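Local atomic coordinates of lipase aflb (Neosartorya fumigata, PDB entry 6IDY), a protein that probably hydrolyses ester bonds of lipids such as triacylglycerols, as expected of a fungal lipase with an alpha/beta-hydrolase core. Residues Q240-K244 with G303-V308; G132-Y136 with Y245-T249; P261-G265 with S330-S334. One frame throughout, in Å; residues are numbered along the deposited sequence.

Contact 1 (Q240-K244 with G303-V308); sequences QWALK and GDSAYV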
loop_
_atom_site.group_PDB
_atom_site.type_symbol
_atom_site.label_atom_id
_atom_site.label_comp_id
_atom_site.label_asym_id
_atom_site.label_seq_id
_atom_site.Cartn_x
_atom_site.Cartn_y
_atom_site.Cartn_z
ATOM N N GLN A 240 7.610 9.033 -1.518
ATOM C CA GLN A 240 8.165 10.258 -0.934
ATOM C C GLN A 240 9.695 10.244 -0.959
ATOM O O GLN A 240 10.299 11.264 -1.295
ATOM C CB GLN A 240 7.630 10.475 0.497
ATOM C CG GLN A 240 7.952 11.855 1.081
ATOM C CD GLN A 240 7.167 13.016 0.503
ATOM O OE1 GLN A 240 6.434 12.904 -0.500
ATOM N NE2 GLN A 240 7.320 14.179 1.133
ATOM N N TRP A 241 10.314 9.090 -0.618
ATOM C CA TRP A 241 11.773 8.928 -0.659
ATOM C C TRP A 241 12.268 9.043 -2.113
ATOM O O TRP A 241 13.236 9.752 -2.362
ATOM C CB TRP A 241 12.210 7.590 -0.010
ATOM C CG TRP A 241 13.700 7.425 0.131
ATOM C CD1 TRP A 241 14.574 6.997 -0.827
ATOM C CD2 TRP A 241 14.484 7.650 1.316
ATOM N NE1 TRP A 241 15.853 6.951 -0.319
ATOM C CE2 TRP A 241 15.825 7.329 1.000
ATOM C CE3 TRP A 241 14.185 8.116 2.613
ATOM C CZ2 TRP A 241 16.867 7.463 1.930
ATOM C CZ3 TRP A 241 15.212 8.210 3.546
ATOM C CH2 TRP A 241 16.531 7.877 3.206
ATOM N N ALA A 242 11.574 8.390 -3.070
ATOM C CA ALA A 242 11.915 8.457 -4.503
ATOM C C ALA A 242 11.837 9.905 -5.014
ATOM O O ALA A 242 12.759 10.366 -5.683
ATOM C CB ALA A 242 10.982 7.558 -5.314
ATOM N N LEU A 243 10.770 10.633 -4.639
ATOM C CA LEU A 243 10.584 12.029 -5.037
ATOM C C LEU A 243 11.678 12.937 -4.455
ATOM O O LEU A 243 12.216 13.787 -5.164
ATOM C CB LEU A 243 9.180 12.530 -4.654
ATOM C CG LEU A 243 8.001 11.913 -5.416
ATOM C CD1 LEU A 243 6.684 12.249 -4.725
ATOM C CD2 LEU A 243 7.983 12.363 -6.899
ATOM N N LYS A 244 12.028 12.728 -3.185
ATOM C CA LYS A 244 13.060 13.511 -2.508
ATOM C C LYS A 244 14.455 13.306 -3.129
ATOM O O LYS A 244 15.097 14.276 -3.537
ATOM C CB LYS A 244 13.085 13.174 -1.001
ATOM C CG LYS A 244 14.245 13.828 -0.239
ATOM C CD LYS A 244 14.040 13.790 1.273
ATOM C CE LYS A 244 15.064 14.645 1.971
ATOM N NZ LYS A 244 15.169 14.287 3.407
ATOM N N GLY A 303 11.272 16.999 3.661
ATOM C CA GLY A 303 10.708 15.690 3.322
ATOM C C GLY A 303 9.348 15.445 3.962
ATOM O O GLY A 303 8.623 14.523 3.583
ATOM N N ASP A 304 8.999 16.282 4.943
ATOM C CA ASP A 304 7.714 16.274 5.643
ATOM C C ASP A 304 6.679 17.154 4.896
ATOM O O ASP A 304 5.533 17.265 5.335
ATOM C CB ASP A 304 7.891 16.696 7.119
ATOM C CG ASP A 304 8.521 18.058 7.351
ATOM O OD1 ASP A 304 9.141 18.605 6.398
ATOM O OD2 ASP A 304 8.407 18.576 8.483
ATOM N N SER A 305 7.098 17.769 3.765
ATOM C CA SER A 305 6.240 18.550 2.867
ATOM C C SER A 305 6.151 17.798 1.542
ATOM O O SER A 305 7.060 17.038 1.206
ATOM C CB SER A 305 6.803 19.953 2.623
ATOM O OG SER A 305 6.348 20.879 3.594
ATOM N N ALA A 306 5.066 18.005 0.788
ATOM C CA ALA A 306 4.904 17.347 -0.508
ATOM C C ALA A 306 5.905 17.854 -1.552
ATOM O O ALA A 306 6.408 18.979 -1.439
ATOM C CB ALA A 306 3.487 17.528 -1.015
ATOM N N TYR A 307 6.201 17.010 -2.562
ATOM C CA TYR A 307 7.112 17.339 -3.665
ATOM C C TYR A 307 6.333 17.617 -4.930
ATOM O O TYR A 307 6.843 18.259 -5.845
ATOM C CB TYR A 307 8.091 16.168 -3.913
ATOM C CG TYR A 307 9.151 16.097 -2.848
ATOM C CD1 TYR A 307 10.242 16.961 -2.870
ATOM C CD2 TYR A 307 9.011 15.248 -1.752
ATOM C CE1 TYR A 307 11.198 16.941 -1.858
ATOM C CE2 TYR A 307 9.953 15.233 -0.728
ATOM C CZ TYR A 307 11.034 16.096 -0.777
ATOM O OH TYR A 307 11.956 16.103 0.234
ATOM N N VAL A 308 5.125 17.051 -5.017
ATOM C CA VAL A 308 4.213 17.145 -6.171
ATOM C C VAL A 308 2.784 17.231 -5.574
ATOM O O VAL A 308 2.645 16.919 -4.385
ATOM C CB VAL A 308 4.369 15.894 -7.114
ATOM C CG1 VAL A 308 5.793 15.741 -7.637
ATOM C CG2 VAL A 308 3.907 14.598 -6.438
HETATM O O HOH W 1 4.908 14.472 -2.172
#
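Gly303 and Gln240 open a worked example of how one helix side chain can bind a loop without regular structure at several points. The glutamine is bent at CG (chi2 73°), which swings its amide off the helix and into the curve of the loop. NE2 gives one hydrogen bond to Gly303 O, at 2.8 Å and fairly straight. Next to this, the CD methylene of Lys244 runs past Gly303 CA; the charged end of that lysine continues to the carbonyls of Leu298 and Gly300.

Two residues on, Ser305 O takes the second hydrogen bond from Gln240 NE2, at 2.9 Å and more bent, with 133° at the hydrogen. Both acceptors lie in the plane of the amide, although NE2 stands above the plane of each carbonyl. The pair of bonds uses both N-H groups and fixes the rotation of the amide.

At Tyr307 the other end of the amide takes part: Gln240 OE1 accepts from a water 2.8 Å away, and the same water accepts from Tyr307 N at 2.9 Å. The tyrosine ring turns one face to the helix, where Lys244 CA makes a CH-pi contact 4.0 Å from the centroid. Gln240 CD lies at the ring's edge, while the Lys244 methylenes run by the hydroxyl, Lys244 CG coming 3.3 Å from Tyr307 OH. Leu243 CB packs on Tyr307 CB, and Leu243 CD1 meets Val308 CG2 at 4.0 Å as the chain nears strand 310-314.

Helix 235-245 begins at the end of a Ser-Trp-Ser-Gln-Gly sequence that probably forms the nucleophile elbow, as in related lipases. Its packing against a loop that leads into the next parallel strand is consistent with the alpha/beta-hydrolase fold.

Contact 2 (G132-Y136 with Y245-T249); sequences GDARY and YWPST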
loop_
_atom_site.group_PDB
_atom_site.type_symbol
_atom_site.label_atom_id
_atom_site.label_comp_id
_atom_site.label_asym_id
_atom_site.label_seq_id
_atom_site.Cartn_x
_atom_site.Cartn_y
_atom_site.Cartn_z
ATOM N N GLY A 132 21.914 15.327 -9.773
ATOM C CA GLY A 132 21.228 15.527 -8.500
ATOM C C GLY A 132 20.456 14.307 -8.046
ATOM O O GLY A 132 20.102 14.207 -6.872
ATOM N N ASP A 133 20.176 13.375 -8.974
ATOM C CA ASP A 133 19.486 12.127 -8.652
ATOM C C ASP A 133 20.439 11.223 -7.888
ATOM O O ASP A 133 21.633 11.193 -8.192
ATOM C CB ASP A 133 19.035 11.399 -9.929
ATOM C CG ASP A 133 17.863 12.005 -10.678
ATOM O OD1 ASP A 133 17.255 12.967 -10.163
ATOM O OD2 ASP A 133 17.551 11.514 -11.765
ATOM N N ALA A 134 19.919 10.487 -6.902
ATOM C CA ALA A 134 20.704 9.535 -6.126
ATOM C C ALA A 134 21.129 8.386 -7.041
ATOM O O ALA A 134 20.395 8.046 -7.978
ATOM C CB ALA A 134 19.865 8.989 -4.978
ATOM N N ARG A 135 22.308 7.799 -6.783
ATOM C CA ARG A 135 22.772 6.657 -7.565
ATOM C C ARG A 135 21.911 5.432 -7.259
ATOM O O ARG A 135 21.464 5.248 -6.123
ATOM C CB ARG A 135 24.269 6.354 -7.327
ATOM C CG ARG A 135 24.639 5.861 -5.918
ATOM C CD ARG A 135 26.035 5.250 -5.842
ATOM N NE ARG A 135 26.171 4.023 -6.634
ATOM C CZ ARG A 135 25.887 2.797 -6.197
ATOM N NH1 ARG A 135 25.431 2.614 -4.962
ATOM N NH2 ARG A 135 26.049 1.749 -6.990
ATOM N N TYR A 136 21.639 4.623 -8.280
ATOM C CA TYR A 136 20.888 3.399 -8.077
ATOM C C TYR A 136 21.851 2.337 -7.576
ATOM O O TYR A 136 22.981 2.237 -8.075
ATOM C CB TYR A 136 20.237 2.920 -9.382
ATOM C CG TYR A 136 19.003 3.684 -9.815
ATOM C CD1 TYR A 136 17.786 3.510 -9.160
ATOM C CD2 TYR A 136 19.023 4.492 -10.948
ATOM C CE1 TYR A 136 16.630 4.158 -9.595
ATOM C CE2 TYR A 136 17.873 5.137 -11.399
ATOM C CZ TYR A 136 16.680 4.978 -10.711
ATOM O OH TYR A 136 15.553 5.629 -11.146
ATOM N N TYR A 245 14.920 12.047 -3.181
ATOM C CA TYR A 245 16.275 11.729 -3.609
ATOM C C TYR A 245 16.453 11.524 -5.115
ATOM O O TYR A 245 17.592 11.475 -5.568
ATOM C CB TYR A 245 16.815 10.553 -2.797
ATOM C CG TYR A 245 16.904 10.916 -1.329
ATOM C CD1 TYR A 245 17.843 11.841 -0.876
ATOM C CD2 TYR A 245 15.982 10.423 -0.413
ATOM C CE1 TYR A 245 17.906 12.210 0.467
ATOM C CE2 TYR A 245 16.038 10.780 0.933
ATOM C CZ TYR A 245 17.000 11.678 1.368
ATOM O OH TYR A 245 17.053 12.032 2.692
ATOM N N TRP A 246 15.370 11.462 -5.900
ATOM C CA TRP A 246 15.509 11.408 -7.365
ATOM C C TRP A 246 14.688 12.598 -7.859
ATOM O O TRP A 246 13.552 12.395 -8.298
ATOM C CB TRP A 246 15.014 10.072 -7.967
ATOM C CG TRP A 246 15.996 8.939 -7.902
ATOM C CD1 TRP A 246 16.724 8.424 -8.937
ATOM C CD2 TRP A 246 16.294 8.123 -6.757
ATOM N NE1 TRP A 246 17.479 7.357 -8.502
ATOM C CE2 TRP A 246 17.231 7.149 -7.167
ATOM C CE3 TRP A 246 15.871 8.134 -5.415
ATOM C CZ2 TRP A 246 17.752 6.195 -6.285
ATOM C CZ3 TRP A 246 16.399 7.196 -4.539
ATOM C CH2 TRP A 246 17.323 6.237 -4.976
ATOM N N PRO A 247 15.192 13.860 -7.711
ATOM C CA PRO A 247 14.379 15.034 -8.098
ATOM C C PRO A 247 13.826 15.035 -9.522
ATOM O O PRO A 247 12.819 15.701 -9.762
ATOM C CB PRO A 247 15.322 16.221 -7.862
ATOM C CG PRO A 247 16.303 15.737 -6.877
ATOM C CD PRO A 247 16.502 14.285 -7.175
ATOM N N SER A 248 14.455 14.290 -10.461
ATOM C CA SER A 248 13.965 14.217 -11.843
ATOM C C SER A 248 12.537 13.648 -11.898
ATOM O O SER A 248 11.759 14.035 -12.768
ATOM C CB SER A 248 14.902 13.377 -12.702
ATOM O OG SER A 248 14.964 12.044 -12.220
ATOM N N THR A 249 12.179 12.773 -10.937
ATOM C CA THR A 249 10.846 12.166 -10.845
ATOM C C THR A 249 9.762 13.200 -10.545
ATOM O O THR A 249 8.638 13.049 -11.027
ATOM C CB THR A 249 10.810 11.027 -9.819
ATOM O OG1 THR A 249 11.001 11.561 -8.508
ATOM C CG2 THR A 249 11.815 9.911 -10.127
HETATM O O HOH W 2 19.614 12.762 -4.331
#
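Trp246, Asp133 and Ala134 carry this contact, in which an extended loop is fastened to the chain just beyond a helix end. Ala134 CB sits over one face of the Trp246 indole, 3.7 Å from the centroid of the six-membered ring and almost on its normal, a clear CH-pi contact. The same alanine gives its N-H to Tyr245 O at 2.9 Å, and a water bridges that carbonyl to Gly132 O. On the pyrrole side, Trp246 NE1 lies 3.3 Å from Tyr136 CZ, over the tyrosine face, with the two rings inclined by 38°.

Asp133 works by its carboxylate. With CG beside its own backbone N (chi1 -73°), both oxygens turn to Ser248: OD1 accepts from Ser248 N at 3.1 Å, and OD2 from Ser248 OG at 2.7 Å. Both bonds come in on the syn side, the hydroxyl 23° out of the carboxylate plane, and together they fix the carboxylate's rotation; OD2 has a further donor in Ala130 N.

Trp246 is also backed by Glu210 and Ala213 of helix 205-223, by Trp241 and by Tyr438. The contact itself joins the loop before helix 140-145 to the chain between helix 235-245 and strand 253-259.

Contact 3 (P261-G265 with S330-S334); sequences PDFHG and SAILS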
loop_
_atom_site.group_PDB
_atom_site.type_symbol
_atom_site.label_atom_id
_atom_site.label_comp_id
_atom_site.label_asym_id
_atom_site.label_seq_id
_atom_site.Cartn_x
_atom_site.Cartn_y
_atom_site.Cartn_z
ATOM N N PRO A 261 -1.072 6.452 4.198
ATOM C CA PRO A 261 0.389 6.590 4.230
ATOM C C PRO A 261 0.937 6.840 5.620
ATOM O O PRO A 261 0.344 7.575 6.400
ATOM C CB PRO A 261 0.639 7.770 3.301
ATOM C CG PRO A 261 -0.578 8.630 3.480
ATOM C CD PRO A 261 -1.719 7.708 3.743
ATOM N N ASP A 262 2.088 6.238 5.922
ATOM C CA ASP A 262 2.728 6.418 7.221
ATOM C C ASP A 262 3.982 7.269 7.056
ATOM O O ASP A 262 5.097 6.807 7.298
ATOM C CB ASP A 262 2.980 5.058 7.906
ATOM C CG ASP A 262 3.899 4.105 7.173
ATOM O OD1 ASP A 262 3.825 4.045 5.922
ATOM O OD2 ASP A 262 4.686 3.414 7.847
ATOM N N PHE A 263 3.790 8.542 6.655
ATOM C CA PHE A 263 4.886 9.494 6.411
ATOM C C PHE A 263 5.724 9.795 7.641
ATOM O O PHE A 263 6.829 10.324 7.502
ATOM C CB PHE A 263 4.392 10.793 5.755
ATOM C CG PHE A 263 3.799 10.610 4.380
ATOM C CD1 PHE A 263 4.567 10.109 3.334
ATOM C CD2 PHE A 263 2.489 10.990 4.115
ATOM C CE1 PHE A 263 4.020 9.954 2.057
ATOM C CE2 PHE A 263 1.962 10.885 2.824
ATOM C CZ PHE A 263 2.720 10.344 1.812
ATOM N N HIS A 264 5.225 9.431 8.839
ATOM C CA HIS A 264 5.972 9.580 10.085
ATOM C C HIS A 264 6.086 8.208 10.758
ATOM O O HIS A 264 6.458 8.117 11.919
ATOM C CB HIS A 264 5.301 10.596 11.034
ATOM C CG HIS A 264 6.274 11.296 11.947
ATOM N ND1 HIS A 264 7.249 10.597 12.650
ATOM C CD2 HIS A 264 6.371 12.604 12.265
ATOM C CE1 HIS A 264 7.915 11.505 13.345
ATOM N NE2 HIS A 264 7.430 12.726 13.136
ATOM N N GLY A 265 5.786 7.153 10.016
ATOM C CA GLY A 265 5.796 5.800 10.554
ATOM C C GLY A 265 4.675 5.584 11.555
ATOM O O GLY A 265 3.614 6.213 11.469
ATOM N N SER A 330 0.086 10.518 11.130
ATOM C CA SER A 330 1.237 10.095 10.331
ATOM C C SER A 330 1.084 10.391 8.836
ATOM O O SER A 330 2.079 10.596 8.138
ATOM C CB SER A 330 1.491 8.606 10.533
ATOM O OG SER A 330 2.735 8.259 9.955
ATOM N N ALA A 331 -0.155 10.411 8.356
ATOM C CA ALA A 331 -0.470 10.635 6.952
ATOM C C ALA A 331 -0.354 12.072 6.491
ATOM O O ALA A 331 -0.308 12.311 5.290
ATOM C CB ALA A 331 -1.860 10.114 6.667
ATOM N N ILE A 332 -0.313 13.029 7.421
ATOM C CA ILE A 332 -0.291 14.450 7.081
ATOM C C ILE A 332 1.031 14.901 6.465
ATOM O O ILE A 332 2.099 14.631 7.007
ATOM C CB ILE A 332 -0.697 15.336 8.305
ATOM C CG1 ILE A 332 -2.178 15.089 8.707
ATOM C CG2 ILE A 332 -0.419 16.846 8.055
ATOM C CD1 ILE A 332 -2.598 15.697 10.108
ATOM N N LEU A 333 0.936 15.608 5.333
ATOM C CA LEU A 333 2.069 16.267 4.707
ATOM C C LEU A 333 1.798 17.754 4.748
ATOM O O LEU A 333 0.655 18.193 4.570
ATOM C CB LEU A 333 2.314 15.826 3.252
ATOM C CG LEU A 333 2.938 14.436 3.037
ATOM C CD1 LEU A 333 3.113 14.150 1.561
ATOM C CD2 LEU A 333 4.280 14.276 3.774
ATOM N N SER A 334 2.843 18.532 4.995
ATOM C CA SER A 334 2.745 19.986 4.952
ATOM C C SER A 334 2.914 20.372 3.480
ATOM O O SER A 334 3.170 19.498 2.641
ATOM C CB SER A 334 3.840 20.623 5.803
ATOM O OG SER A 334 3.478 20.573 7.171
#
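Ser330 turns its OG away from its own N (chi1 -170°), which points the hydroxyl into the turn of Asp262 to Gly265; with CG of Phe263 set beside its own N (chi1 -64°), the ring rises from that turn to meet Leu333. The turn is type I and closed by Gly265 N bonding to Asp262 O.

Ser330 OG plays two parts there. It accepts a hydrogen bond from His264 N at 3.0 Å, and it donates one to Gly265 O at 2.7 Å, reaching the latter in the carbonyl plane on a lone pair. A short CA-H...O contact, Ala331 CA to Pro261 O at 3.2 Å, runs beside this, and Pro261 CG packs on Ala331 CB.

Around Phe263 the packing is layered. Leu333 CG lies over one face, 4.0 Å from the centroid, and CB of Pro261 covers the opposite face. Ala331 O comes to the ring's edge, 3.3 Å from Phe263 CD2, where the positive rim of the ring should suit an oxygen.

One buried hydroxyl thus serves an N-H and a carbonyl of the turn residues. Because OG donates while it accepts, the two bonds probably strengthen each other, and together with the ring packed between Leu333 and Pro261 they tie the turn to 330-334 by both polar and apolar contacts.

In the fold
After the N-terminal helices the chain passes through 132-136, then runs through the strands from 147-148 to 227-232 and helix 235-245 before 245-249 returns to it and closes contact 2. Contact 1 starts inside that span, at 240-244, and ends at 303-308, so the two cross; Leu243 against Thr249 joins them. Contact 3 begins at 261-265, within contact 1's span, and ends beyond it at 330-334, crossing in turn. Asp304 and Ala306 probably bond to the backbone of Ser334 there. Contacts 2 and 3 lie in series. Together they tie the end of helix 235-245 to the loop before helix 140-145 and to the loops around strands 253-259, 310-314 and 341-345.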